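Local coordinates for protein possible TctC subunit of the Tripartite Tricarboxylate Transport(TTT) Family (Rhodopseudomonas palustris, PDB 6HKE) that binds malate of either hand and probably delivers it to a tripartite tricarboxylate transporter as its periplasmic substrate-binding subunit, at residues V22-G27 and V78-T83; G27-T32 and C190-N195; L90-A95 and A145-V150; T109-L114 and V235-G240. The protein carries 2 engineered substitutions. All blocks are in the same frame, centred on the assembly; numbering follows the deposited sequence.

Contact 1 of 4, residues V22-G27 and V78-T83; sequences VPFAKG and VGHLGT. With MLT (D-malate), chain D; LMR ((2S)-2-hydroxybutanedioic acid), chain E.
This is a buried, mostly apolar contact between the loop that follows strand 18-22 and the turn where strand 75-80 gives way to helix 82-90, and it forms one wall of the malate pocket. Phe24 and His80 approach from opposite directions and meet rim to rim, CE2 of Phe24 lying 3.3 Å from NE2 of His80, with their planes 18° apart. Malate lies on one face of the Phe24 ring, while CB of Pro23 backs the other. Behind them, Pro23 CD rests on Val78 O at 3.4 Å and Thr83 CG2 comes obliquely onto CE2 of Phe24. His80 and Thr83 form a capping box: His80 N donates to Thr83 OG1 (3.0 Å), and Gly82 N donates to His80 ND1, though well out of the imidazole plane. With ND1 accepting, NE2 is left to donate, and it reaches O1A of (S)-malate at 2.8 Å. The chemistry pairs a hydrophobic surface for the malate carbons with an imidazole oriented to donate to a carboxylate.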
loop_
_atom_site.group_PDB
_atom_site.type_symbol
_atom_site.label_atom_id
_atom_site.label_comp_id
_atom_site.label_asym_id
_atom_site.label_seq_id
_atom_site.Cartn_x
_atom_site.Cartn_y
_atom_site.Cartn_z
ATOM N N VAL A 22 -2.237 -8.822 -8.214
ATOM C CA VAL A 22 -1.477 -7.759 -7.506
ATOM C C VAL A 22 -1.031 -6.733 -8.548
ATOM O O VAL A 22 -0.445 -7.109 -9.567
ATOM C CB VAL A 22 -0.285 -8.365 -6.733
ATOM C CG1 VAL A 22 0.684 -7.299 -6.275
ATOM C CG2 VAL A 22 -0.752 -9.202 -5.536
ATOM N N PRO A 23 -1.339 -5.424 -8.351
ATOM C CA PRO A 23 -1.030 -4.386 -9.342
ATOM C C PRO A 23 0.460 -4.030 -9.490
ATOM O O PRO A 23 0.804 -3.267 -10.397
ATOM C CB PRO A 23 -1.731 -3.116 -8.831
ATOM C CG PRO A 23 -2.650 -3.573 -7.724
ATOM C CD PRO A 23 -2.102 -4.889 -7.214
ATOM N N PHE A 24 1.300 -4.539 -8.582
ATOM C CA PHE A 24 2.700 -4.081 -8.427
ATOM C C PHE A 24 3.691 -5.234 -8.553
ATOM O O PHE A 24 3.340 -6.410 -8.407
ATOM C CB PHE A 24 2.823 -3.340 -7.101
ATOM C CG PHE A 24 1.936 -2.127 -7.069
ATOM C CD1 PHE A 24 2.258 -1.008 -7.812
ATOM C CD2 PHE A 24 0.752 -2.128 -6.349
ATOM C CE1 PHE A 24 1.424 0.101 -7.815
ATOM C CE2 PHE A 24 -0.073 -1.015 -6.349
ATOM C CZ PHE A 24 0.265 0.096 -7.083
ATOM N N ALA A 25 4.931 -4.858 -8.809
ATOM C CA ALA A 25 6.065 -5.771 -9.075
ATOM C C ALA A 25 6.277 -6.690 -7.871
ATOM O O ALA A 25 6.037 -6.253 -6.702
ATOM C CB ALA A 25 7.300 -4.972 -9.394
ATOM N N LYS A 26 6.663 -7.927 -8.173
ATOM C CA LYS A 26 7.047 -8.974 -7.191
ATOM C C LYS A 26 8.080 -8.387 -6.213
ATOM O O LYS A 26 8.884 -7.514 -6.615
ATOM C CB LYS A 26 7.539 -10.213 -7.952
ATOM C CG LYS A 26 7.671 -11.463 -7.098
ATOM C CD LYS A 26 8.190 -12.694 -7.834
ATOM C CE LYS A 26 8.144 -13.954 -6.979
ATOM N NZ LYS A 26 8.756 -15.123 -7.664
ATOM N N GLY A 27 8.032 -8.798 -4.945
ATOM C CA GLY A 27 9.014 -8.393 -3.916
ATOM C C GLY A 27 8.589 -7.159 -3.134
ATOM O O GLY A 27 9.104 -6.977 -2.037
ATOM N N VAL A 78 -6.061 -7.502 -5.144
ATOM C CA VAL A 78 -5.530 -6.782 -3.963
ATOM C C VAL A 78 -5.519 -5.297 -4.303
ATOM O O VAL A 78 -4.868 -4.909 -5.295
ATOM C CB VAL A 78 -4.139 -7.272 -3.563
ATOM C CG1 VAL A 78 -3.652 -6.533 -2.331
ATOM C CG2 VAL A 78 -4.136 -8.771 -3.323
ATOM N N GLY A 79 -6.246 -4.512 -3.520
ATOM C CA GLY A 79 -6.228 -3.051 -3.602
ATOM C C GLY A 79 -5.708 -2.460 -2.310
ATOM O O GLY A 79 -5.614 -3.176 -1.300
ATOM N N HIS A 80 -5.390 -1.181 -2.318
ATOM C CA HIS A 80 -4.893 -0.502 -1.105
ATOM C C HIS A 80 -5.307 0.967 -1.153
ATOM O O HIS A 80 -6.054 1.348 -2.086
ATOM C CB HIS A 80 -3.397 -0.773 -0.948
ATOM C CG HIS A 80 -2.529 -0.260 -2.041
ATOM N ND1 HIS A 80 -2.890 0.795 -2.836
ATOM C CD2 HIS A 80 -1.270 -0.600 -2.386
ATOM C CE1 HIS A 80 -1.898 1.076 -3.666
ATOM N NE2 HIS A 80 -0.879 0.219 -3.409
ATOM N N LEU A 81 -4.821 1.730 -0.183
ATOM C CA LEU A 81 -5.141 3.162 0.001
ATOM C C LEU A 81 -4.984 3.919 -1.323
ATOM O O LEU A 81 -5.725 4.892 -1.497
ATOM C CB LEU A 81 -4.236 3.723 1.103
ATOM C CG LEU A 81 -4.162 5.246 1.203
ATOM C CD1 LEU A 81 -3.892 5.670 2.638
ATOM C CD2 LEU A 81 -3.068 5.784 0.292
ATOM N N GLY A 82 -4.057 3.512 -2.202
ATOM C CA GLY A 82 -3.855 4.140 -3.523
ATOM C C GLY A 82 -4.896 3.693 -4.544
ATOM O O GLY A 82 -5.685 4.519 -5.013
ATOM N N THR A 83 -4.919 2.414 -4.901
ATOM C CA THR A 83 -5.669 1.927 -6.082
ATOM C C THR A 83 -7.163 2.090 -5.829
ATOM O O THR A 83 -7.897 2.272 -6.813
ATOM C CB THR A 83 -5.321 0.472 -6.374
ATOM O OG1 THR A 83 -5.687 -0.278 -5.215
ATOM C CG2 THR A 83 -3.855 0.304 -6.689
HETATM C C1 MLT D . 2.371 1.313 -3.745
HETATM O O1 MLT D . 1.181 1.687 -3.660
HETATM O O2 MLT D . 3.305 2.139 -3.635
HETATM C C2 MLT D . 2.652 -0.146 -4.028
HETATM O O3 MLT D . 1.979 -1.107 -3.189
HETATM C C3 MLT D . 4.098 -0.486 -3.824
HETATM C C4 MLT D . 4.169 -1.943 -4.202
HETATM O O4 MLT D . 3.387 -2.770 -3.659
HETATM O O5 MLT D . 5.001 -2.234 -5.085
HETATM C C1 LMR E . 2.610 1.493 -3.620
HETATM O O1A LMR E . 1.470 1.480 -4.112
HETATM O O1B LMR E . 3.237 2.538 -3.303
HETATM C C2 LMR E . 3.284 0.135 -3.367
HETATM O O2 LMR E . 2.480 -0.798 -2.654
HETATM C C3 LMR E . 3.725 -0.556 -4.661
HETATM C C4 LMR E . 4.097 -1.982 -4.295
HETATM O O4A LMR E . 5.289 -2.320 -4.423
HETATM O O4B LMR E . 3.203 -2.739 -3.842
#

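Contact 2 of 4, residues G27-T32 and C190-N195; sequences GGPTDT and CDQIVN. With LMR ((2S)-2-hydroxybutanedioic acid), chain E; MLT (D-malate), chain D.
Pro29 lays its ring against the start of helix 193-201, with CB pressed tightly on CG2 of Val194 (3.5 Å), CD on the amide carbon CG of Asn195 (3.6 Å) and CG beside NE2 of Gln192. Proline suits the first turn of helix 29-45, where no backbone N-H is needed for helix pairing, and Gly28 before it, as N-cap, keeps clear a spot where a side chain would strike the ligand. Asn195 has CG trans to its main-chain nitrogen (chi1 -158°), which sets the amide between two partners: ND2 donates nearly in its own plane to the syn lone pair of Asp191 OD2, and OD1 accepts a hydrogen bond from a water (2.9 Å) that also donates to Gly27 O (2.8 Å). With the amide cut back to an alanine here, Asp191 OD2 would probably lose this donor and the water bridge to Gly27 would be broken. Malate is gripped from both segments, Thr30 N donating to O4B of the (S) form at 3.3 Å and Gln192 NE2 to its hydroxyl O2 at 2.7 Å. Around this joint, helix 174-182 touches Pro29 through Thr174 and Asn195 through Leu178, while Met111 of strand 102-118, the antiparallel neighbour of strand 188-192, packs on Gln192 and Val194.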
loop_
_atom_site.group_PDB
_atom_site.type_symbol
_atom_site.label_atom_id
_atom_site.label_comp_id
_atom_site.label_asym_id
_atom_site.label_seq_id
_atom_site.Cartn_x
_atom_site.Cartn_y
_atom_site.Cartn_z
ATOM N N GLY A 27 8.032 -8.798 -4.945
ATOM C CA GLY A 27 9.014 -8.393 -3.916
ATOM C C GLY A 27 8.589 -7.159 -3.134
ATOM O O GLY A 27 9.104 -6.977 -2.037
ATOM N N GLY A 28 7.683 -6.336 -3.669
ATOM C CA GLY A 28 7.203 -5.118 -2.987
ATOM C C GLY A 28 6.146 -5.418 -1.929
ATOM O O GLY A 28 5.728 -6.557 -1.757
ATOM N N PRO A 29 5.685 -4.394 -1.179
ATOM C CA PRO A 29 4.807 -4.602 -0.028
ATOM C C PRO A 29 3.507 -5.333 -0.371
ATOM O O PRO A 29 3.153 -6.256 0.357
ATOM C CB PRO A 29 4.471 -3.194 0.471
ATOM C CG PRO A 29 4.870 -2.267 -0.685
ATOM C CD PRO A 29 6.006 -2.977 -1.392
ATOM N N THR A 30 2.818 -4.911 -1.439
ATOM C CA THR A 30 1.495 -5.463 -1.790
ATOM C C THR A 30 1.674 -6.944 -2.137
ATOM O O THR A 30 0.940 -7.787 -1.587
ATOM C CB THR A 30 0.808 -4.645 -2.884
ATOM O OG1 THR A 30 0.496 -3.339 -2.403
ATOM C CG2 THR A 30 -0.472 -5.305 -3.341
ATOM N N ASP A 31 2.630 -7.244 -3.017
ATOM C CA ASP A 31 3.021 -8.623 -3.386
ATOM C C ASP A 31 3.370 -9.454 -2.135
ATOM O O ASP A 31 2.890 -10.589 -2.039
ATOM C CB ASP A 31 4.198 -8.574 -4.351
ATOM C CG ASP A 31 4.695 -9.950 -4.736
ATOM O OD1 ASP A 31 4.014 -10.600 -5.536
ATOM O OD2 ASP A 31 5.728 -10.364 -4.186
ATOM N N THR A 32 4.154 -8.905 -1.206
ATOM C CA THR A 32 4.673 -9.610 -0.001
ATOM C C THR A 32 3.493 -10.019 0.886
ATOM O O THR A 32 3.434 -11.186 1.304
ATOM C CB THR A 32 5.675 -8.729 0.754
ATOM O OG1 THR A 32 6.848 -8.649 -0.059
ATOM C CG2 THR A 32 6.014 -9.250 2.136
ATOM N N CYS A 190 8.250 7.819 -0.181
ATOM C CA CYS A 190 7.351 7.427 0.926
ATOM C C CYS A 190 6.989 5.981 0.665
ATOM O O CYS A 190 6.571 5.717 -0.465
ATOM C CB CYS A 190 6.145 8.343 1.005
ATOM S SG CYS A 190 6.657 10.046 1.337
ATOM N N ASP A 191 7.267 5.082 1.615
ATOM C CA ASP A 191 7.014 3.636 1.404
ATOM C C ASP A 191 6.282 3.034 2.614
ATOM O O ASP A 191 6.412 3.526 3.724
ATOM C CB ASP A 191 8.318 2.931 1.043
ATOM C CG ASP A 191 8.164 1.597 0.315
ATOM O OD1 ASP A 191 7.028 1.252 -0.066
ATOM O OD2 ASP A 191 9.197 0.900 0.143
ATOM N N GLN A 192 5.517 1.988 2.349
ATOM C CA GLN A 192 4.906 1.095 3.354
ATOM C C GLN A 192 6.016 0.426 4.184
ATOM O O GLN A 192 7.050 -0.002 3.627
ATOM C CB GLN A 192 3.991 0.118 2.612
ATOM C CG GLN A 192 2.716 0.790 2.120
ATOM C CD GLN A 192 2.058 0.040 0.999
ATOM O OE1 GLN A 192 1.156 -0.764 1.234
ATOM N NE2 GLN A 192 2.542 0.266 -0.218
ATOM N N ILE A 193 5.788 0.330 5.491
ATOM C CA ILE A 193 6.789 -0.140 6.479
ATOM C C ILE A 193 7.267 -1.556 6.117
ATOM O O ILE A 193 8.474 -1.799 6.289
ATOM C CB ILE A 193 6.212 -0.019 7.908
ATOM C CG1 ILE A 193 7.294 -0.221 8.967
ATOM C CG2 ILE A 193 5.041 -0.953 8.118
ATOM C CD1 ILE A 193 6.872 0.196 10.348
ATOM N N VAL A 194 6.397 -2.459 5.649
ATOM C CA VAL A 194 6.810 -3.865 5.328
ATOM C C VAL A 194 7.872 -3.862 4.227
ATOM O O VAL A 194 8.742 -4.693 4.274
ATOM C CB VAL A 194 5.652 -4.809 4.949
ATOM C CG1 VAL A 194 4.704 -5.015 6.109
ATOM C CG2 VAL A 194 4.910 -4.346 3.721
ATOM N N ASN A 195 7.818 -2.949 3.272
ATOM C CA ASN A 195 8.899 -2.854 2.263
ATOM C C ASN A 195 10.161 -2.256 2.890
ATOM O O ASN A 195 11.257 -2.743 2.563
ATOM C CB ASN A 195 8.509 -1.995 1.068
ATOM C CG ASN A 195 9.343 -2.337 -0.143
ATOM O OD1 ASN A 195 9.629 -3.509 -0.389
ATOM N ND2 ASN A 195 9.722 -1.323 -0.902
HETATM C C1 LMR E . 2.610 1.493 -3.620
HETATM O O1A LMR E . 1.470 1.480 -4.112
HETATM O O1B LMR E . 3.237 2.538 -3.303
HETATM C C2 LMR E . 3.284 0.135 -3.367
HETATM O O2 LMR E . 2.480 -0.798 -2.654
HETATM C C3 LMR E . 3.725 -0.556 -4.661
HETATM C C4 LMR E . 4.097 -1.982 -4.295
HETATM O O4A LMR E . 5.289 -2.320 -4.423
HETATM O O4B LMR E . 3.203 -2.739 -3.842
HETATM C C1 MLT D . 2.371 1.313 -3.745
HETATM O O1 MLT D . 1.181 1.687 -3.660
HETATM O O2 MLT D . 3.305 2.139 -3.635
HETATM C C2 MLT D . 2.652 -0.146 -4.028
HETATM O O3 MLT D . 1.979 -1.107 -3.189
HETATM C C3 MLT D . 4.098 -0.486 -3.824
HETATM C C4 MLT D . 4.169 -1.943 -4.202
HETATM O O4 MLT D . 3.387 -2.770 -3.659
HETATM O O5 MLT D . 5.001 -2.234 -5.085
HETATM O O HOH W 1 8.133 -5.845 0.345
HETATM O O HOH W 2 0.073 -3.076 -0.043
#

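Contact 3 of 4, residues L90-A95 and A145-V150; sequences LFPKLA and AGFGSV. With LMR ((2S)-2-hydroxybutanedioic acid), chain E; MLT (D-malate), chain D.
Phe91 presses CD2 of its ring on Phe147 CB (3.4 Å), which it meets obliquely, while Gly148 N sits at the ring edge, close to its plane, 3.8 Å from the same CD2. CG of Phe91 lies opposite its main-chain nitrogen (chi1 -155°), and this carries the ring there, although its CB does not point straight at the partner. Phe147 behaves conversely. Its CB faces Phe91, but with CG opposite the carbonyl carbon (chi1 -62°) the ring swings off, the two side chains crossing at about a right angle; Phe147 CD2 lies 4.4 Å from Pro92 CD, and the ring meets that of Tyr152. The bend is a type I beta turn from Gly146 to Ser149, leading into helix 150-162 with Ser149 as N-cap. Gly146 has a positive phi that a side chain would not tolerate well, and its O accepts twice: from Ser149 N (2.8 Å) and, in the carbonyl plane on a lone pair, from Ser149 OG (2.6 Å). Replacing Ser149 by alanine would probably leave Tyr152 N without its cap, Gly146 O with one donor fewer and Ser151 OG without this partner. The next residue, Val150, uses its N-H to bind O1A of (S)-malate at 3.0 Å.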
loop_
_atom_site.group_PDB
_atom_site.type_symbol
_atom_site.label_atom_id
_atom_site.label_comp_id
_atom_site.label_asym_id
_atom_site.label_seq_id
_atom_site.Cartn_x
_atom_site.Cartn_y
_atom_site.Cartn_z
ATOM N N LEU A 90 -6.564 11.697 -7.297
ATOM C CA LEU A 90 -5.213 12.018 -7.837
ATOM C C LEU A 90 -5.044 11.561 -9.292
ATOM O O LEU A 90 -4.087 12.046 -9.926
ATOM C CB LEU A 90 -4.132 11.332 -6.992
ATOM C CG LEU A 90 -4.171 11.583 -5.489
ATOM C CD1 LEU A 90 -2.951 10.961 -4.831
ATOM C CD2 LEU A 90 -4.255 13.065 -5.168
ATOM N N PHE A 91 -5.839 10.592 -9.756
ATOM C CA PHE A 91 -5.680 9.921 -11.075
ATOM C C PHE A 91 -6.713 10.492 -12.040
ATOM O O PHE A 91 -7.917 10.320 -11.858
ATOM C CB PHE A 91 -5.798 8.397 -10.954
ATOM C CG PHE A 91 -5.093 7.614 -12.034
ATOM C CD1 PHE A 91 -5.601 7.559 -13.327
ATOM C CD2 PHE A 91 -3.931 6.907 -11.759
ATOM C CE1 PHE A 91 -4.958 6.833 -14.321
ATOM C CE2 PHE A 91 -3.286 6.183 -12.753
ATOM C CZ PHE A 91 -3.798 6.148 -14.031
ATOM N N PRO A 92 -6.265 11.228 -13.077
ATOM C CA PRO A 92 -7.172 11.716 -14.111
ATOM C C PRO A 92 -7.763 10.543 -14.908
ATOM O O PRO A 92 -6.995 9.699 -15.357
ATOM C CB PRO A 92 -6.290 12.592 -15.020
ATOM C CG PRO A 92 -5.019 12.843 -14.218
ATOM C CD PRO A 92 -4.873 11.644 -13.304
ATOM N N LYS A 93 -9.092 10.522 -15.055
ATOM C CA LYS A 93 -9.828 9.534 -15.888
ATOM C C LYS A 93 -9.623 8.130 -15.313
ATOM O O LYS A 93 -9.324 7.199 -16.099
ATOM C CB LYS A 93 -9.342 9.582 -17.344
ATOM C CG LYS A 93 -9.301 10.960 -17.985
ATOM C CD LYS A 93 -10.649 11.638 -18.087
ATOM C CE LYS A 93 -10.845 12.325 -19.423
ATOM N NZ LYS A 93 -10.030 13.553 -19.584
ATOM N N LEU A 94 -9.764 7.966 -13.996
ATOM C CA LEU A 94 -9.679 6.627 -13.370
ATOM C C LEU A 94 -10.795 5.762 -13.966
ATOM O O LEU A 94 -11.922 6.253 -14.033
ATOM C CB LEU A 94 -9.792 6.743 -11.847
ATOM C CG LEU A 94 -9.566 5.430 -11.090
ATOM C CD1 LEU A 94 -8.144 4.920 -11.283
ATOM C CD2 LEU A 94 -9.885 5.595 -9.616
ATOM N N ALA A 95 -10.476 4.530 -14.385
ATOM C CA ALA A 95 -11.338 3.662 -15.226
ATOM C C ALA A 95 -12.416 2.966 -14.387
ATOM O O ALA A 95 -13.314 2.394 -14.977
ATOM C CB ALA A 95 -10.499 2.659 -15.983
ATOM N N ALA A 145 5.390 4.437 -7.350
ATOM C CA ALA A 145 4.897 3.349 -8.220
ATOM C C ALA A 145 3.627 3.766 -8.986
ATOM O O ALA A 145 2.791 2.881 -9.287
ATOM C CB ALA A 145 4.659 2.130 -7.373
ATOM N N GLY A 146 3.494 5.042 -9.362
ATOM C CA GLY A 146 2.404 5.539 -10.232
ATOM C C GLY A 146 1.278 6.216 -9.461
ATOM O O GLY A 146 1.190 6.047 -8.216
ATOM N N PHE A 147 0.393 6.914 -10.175
ATOM C CA PHE A 147 -0.633 7.815 -9.588
ATOM C C PHE A 147 -1.656 7.010 -8.758
ATOM O O PHE A 147 -2.348 7.616 -7.928
ATOM C CB PHE A 147 -1.245 8.695 -10.691
ATOM C CG PHE A 147 -0.287 9.635 -11.403
ATOM C CD1 PHE A 147 1.017 9.846 -10.948
ATOM C CD2 PHE A 147 -0.694 10.325 -12.541
ATOM C CE1 PHE A 147 1.876 10.720 -11.601
ATOM C CE2 PHE A 147 0.169 11.192 -13.196
ATOM C CZ PHE A 147 1.450 11.391 -12.723
ATOM N N GLY A 148 -1.733 5.687 -8.924
ATOM C CA GLY A 148 -2.622 4.810 -8.137
ATOM C C GLY A 148 -1.902 4.187 -6.948
ATOM O O GLY A 148 -2.511 3.361 -6.250
ATOM N N SER A 149 -0.656 4.584 -6.711
ATOM C CA SER A 149 0.233 4.013 -5.663
ATOM C C SER A 149 0.115 4.805 -4.353
ATOM O O SER A 149 -0.229 6.003 -4.375
ATOM C CB SER A 149 1.671 3.891 -6.160
ATOM O OG SER A 149 2.380 5.126 -6.135
ATOM N N VAL A 150 0.363 4.109 -3.246
ATOM C CA VAL A 150 0.543 4.668 -1.883
ATOM C C VAL A 150 1.754 5.598 -1.914
ATOM O O VAL A 150 1.675 6.675 -1.301
ATOM C CB VAL A 150 0.756 3.547 -0.850
ATOM C CG1 VAL A 150 1.164 4.125 0.488
ATOM C CG2 VAL A 150 -0.472 2.665 -0.700
HETATM C C1 LMR E . 2.610 1.493 -3.620
HETATM O O1A LMR E . 1.470 1.480 -4.112
HETATM O O1B LMR E . 3.237 2.538 -3.303
HETATM C C2 LMR E . 3.284 0.135 -3.367
HETATM O O2 LMR E . 2.480 -0.798 -2.654
HETATM C C3 LMR E . 3.725 -0.556 -4.661
HETATM C C4 LMR E . 4.097 -1.982 -4.295
HETATM O O4A LMR E . 5.289 -2.320 -4.423
HETATM O O4B LMR E . 3.203 -2.739 -3.842
HETATM C C1 MLT D . 2.371 1.313 -3.745
HETATM O O1 MLT D . 1.181 1.687 -3.660
HETATM O O2 MLT D . 3.305 2.139 -3.635
HETATM C C2 MLT D . 2.652 -0.146 -4.028
HETATM O O3 MLT D . 1.979 -1.107 -3.189
HETATM C C3 MLT D . 4.098 -0.486 -3.824
HETATM C C4 MLT D . 4.169 -1.943 -4.202
HETATM O O4 MLT D . 3.387 -2.770 -3.659
HETATM O O5 MLT D . 5.001 -2.234 -5.085
#

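Contact 4 of 4, residues T109-L114 and V235-G240; sequences TEMPVL and VGAWTG
Val113 has CG1 opposite its backbone nitrogen (chi1 163°), which leaves CG2 opposite the carbonyl carbon and 3.7 Å from Val235 CG1; Val113 CG2 also reaches Ala237 CB. Met111 starts from the position flanked by both its N and its carbonyl carbon (chi1 69°), which brings CG to 3.8 Å from Ala237 O. Strands 102-118 and 236-244 run antiparallel here. Thr109 with Thr239 and Met111 with Ala237 are the hydrogen-bonded pairs: Thr239 N donates to Thr109 O at 2.9 Å and almost straight, the return bond from Thr109 N is weak, and Ala237 N (2.8 Å to Met111 O) and Met111 N (3.0 Å to Ala237 O) complete the second ring. Pro112, lacking an N-H, falls opposite Gly236 at a non-hydrogen-bonded pair, where none is needed by strand 236-244. At the close Glu110–Trp238 pair, CA atoms 4.1 Å apart, OE2 of Glu110 lies near the plane of the indole at its edge, whereas Trp238 NE1 donates to Glu297. Likewise Thr109 OG1 is spent on Leu278 O. Backbone bonds hold the strands, then, while the side chains serve different neighbours: Met111, Ala237 and Thr239, small or flexible, on the face that meets Gln192 of the malate site, Glu110 and Trp238 on the other.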
loop_
_atom_site.group_PDB
_atom_site.type_symbol
_atom_site.label_atom_id
_atom_site.label_comp_id
_atom_site.label_asym_id
_atom_site.label_seq_id
_atom_site.Cartn_x
_atom_site.Cartn_y
_atom_site.Cartn_z
ATOM N N THR A 109 -4.471 -6.153 5.864
ATOM C CA THR A 109 -3.531 -5.496 6.788
ATOM C C THR A 109 -3.674 -3.981 6.691
ATOM O O THR A 109 -4.381 -3.466 5.787
ATOM C CB THR A 109 -2.085 -5.931 6.513
ATOM O OG1 THR A 109 -1.301 -5.511 7.634
ATOM C CG2 THR A 109 -1.507 -5.365 5.229
ATOM N N GLU A 110 -3.034 -3.313 7.640
ATOM C CA GLU A 110 -2.907 -1.844 7.725
ATOM C C GLU A 110 -1.512 -1.612 8.278
ATOM O O GLU A 110 -1.077 -2.404 9.131
ATOM C CB GLU A 110 -3.998 -1.245 8.617
ATOM C CG GLU A 110 -4.072 0.274 8.563
ATOM C CD GLU A 110 -5.456 0.844 8.850
ATOM O OE1 GLU A 110 -6.278 0.118 9.490
ATOM O OE2 GLU A 110 -5.720 2.006 8.411
ATOM N N MET A 111 -0.819 -0.619 7.748
ATOM C CA MET A 111 0.551 -0.306 8.187
ATOM C C MET A 111 0.845 1.165 7.915
ATOM O O MET A 111 0.313 1.766 6.976
ATOM C CB MET A 111 1.529 -1.199 7.424
ATOM C CG MET A 111 1.631 -0.859 5.951
ATOM S SD MET A 111 2.690 -2.048 5.107
ATOM C CE MET A 111 1.564 -3.412 4.829
ATOM N N PRO A 112 1.728 1.782 8.725
ATOM C CA PRO A 112 2.197 3.127 8.428
ATOM C C PRO A 112 3.147 3.181 7.222
ATOM O O PRO A 112 3.707 2.173 6.784
ATOM C CB PRO A 112 2.882 3.557 9.720
ATOM C CG PRO A 112 3.358 2.254 10.324
ATOM C CD PRO A 112 2.289 1.241 9.972
ATOM N N VAL A 113 3.247 4.389 6.702
ATOM C CA VAL A 113 4.160 4.829 5.624
ATOM C C VAL A 113 5.301 5.617 6.276
ATOM O O VAL A 113 5.032 6.396 7.240
ATOM C CB VAL A 113 3.381 5.700 4.628
ATOM C CG1 VAL A 113 4.294 6.532 3.743
ATOM C CG2 VAL A 113 2.433 4.853 3.801
ATOM N N LEU A 114 6.503 5.453 5.719
ATOM C CA LEU A 114 7.769 6.084 6.150
ATOM C C LEU A 114 8.316 6.947 5.019
ATOM O O LEU A 114 8.285 6.496 3.865
ATOM C CB LEU A 114 8.770 4.974 6.460
ATOM C CG LEU A 114 8.539 4.259 7.781
ATOM C CD1 LEU A 114 9.390 3.011 7.879
ATOM C CD2 LEU A 114 8.861 5.193 8.933
ATOM N N VAL A 235 -0.448 8.846 7.081
ATOM C CA VAL A 235 -0.931 7.922 6.030
ATOM C C VAL A 235 -0.967 6.531 6.664
ATOM O O VAL A 235 0.107 5.993 7.037
ATOM C CB VAL A 235 -0.049 8.009 4.769
ATOM C CG1 VAL A 235 -0.541 7.075 3.683
ATOM C CG2 VAL A 235 0.039 9.430 4.231
ATOM N N GLY A 236 -2.175 6.018 6.880
ATOM C CA GLY A 236 -2.418 4.622 7.273
ATOM C C GLY A 236 -2.747 3.844 6.025
ATOM O O GLY A 236 -3.840 4.096 5.453
ATOM N N ALA A 237 -1.801 3.030 5.552
ATOM C CA ALA A 237 -1.928 2.276 4.294
ATOM C C ALA A 237 -2.631 0.959 4.589
ATOM O O ALA A 237 -1.986 0.027 5.067
ATOM C CB ALA A 237 -0.572 2.056 3.671
ATOM N N TRP A 238 -3.915 0.882 4.295
ATOM C CA TRP A 238 -4.684 -0.381 4.360
ATOM C C TRP A 238 -4.489 -1.098 3.029
ATOM O O TRP A 238 -4.311 -0.426 1.977
ATOM C CB TRP A 238 -6.159 -0.130 4.681
ATOM C CG TRP A 238 -6.802 0.930 3.845
ATOM C CD1 TRP A 238 -6.928 2.254 4.145
ATOM C CD2 TRP A 238 -7.443 0.738 2.573
ATOM N NE1 TRP A 238 -7.593 2.904 3.137
ATOM C CE2 TRP A 238 -7.923 1.997 2.161
ATOM C CE3 TRP A 238 -7.646 -0.368 1.742
ATOM C CZ2 TRP A 238 -8.566 2.184 0.940
ATOM C CZ3 TRP A 238 -8.322 -0.195 0.558
ATOM C CH2 TRP A 238 -8.771 1.069 0.161
ATOM N N THR A 239 -4.461 -2.419 3.089
ATOM C CA THR A 239 -4.463 -3.290 1.897
ATOM C C THR A 239 -5.702 -4.177 2.001
ATOM O O THR A 239 -5.982 -4.654 3.105
ATOM C CB THR A 239 -3.113 -4.001 1.800
ATOM O OG1 THR A 239 -2.190 -2.978 1.413
ATOM C CG2 THR A 239 -3.106 -5.163 0.829
ATOM N N GLY A 240 -6.394 -4.388 0.881
ATOM C CA GLY A 240 -7.665 -5.118 0.847
ATOM C C GLY A 240 -7.734 -6.137 -0.272
ATOM O O GLY A 240 -7.070 -5.941 -1.333
#

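How the contacts relate
Contacts 1, 2 and 3 gather round one malate site, with centres 9 Å (1 and 2), 12 Å (1 and 3) and 18 Å (2 and 3) apart. Contacts 1 and 2 share Gly27, and all three border helix starts: helices 29-45 and 150-162 offer Thr30 N and Val150 N to the carboxylates. Contact 4, 12 Å from contact 1 and 10 Å from contact 2, belongs to the same sheet that those two reach, where strand 236-244 neighbours 75-80 and strand 102-118 neighbours 188-192. Along the chain, contact 1 closes before contacts 3 and 4 open; those two cross, and contact 2 spans contact 3. Strands 102-118 and 236-244 probably link the two sides of the pocket, as in other type II periplasmic binding proteins.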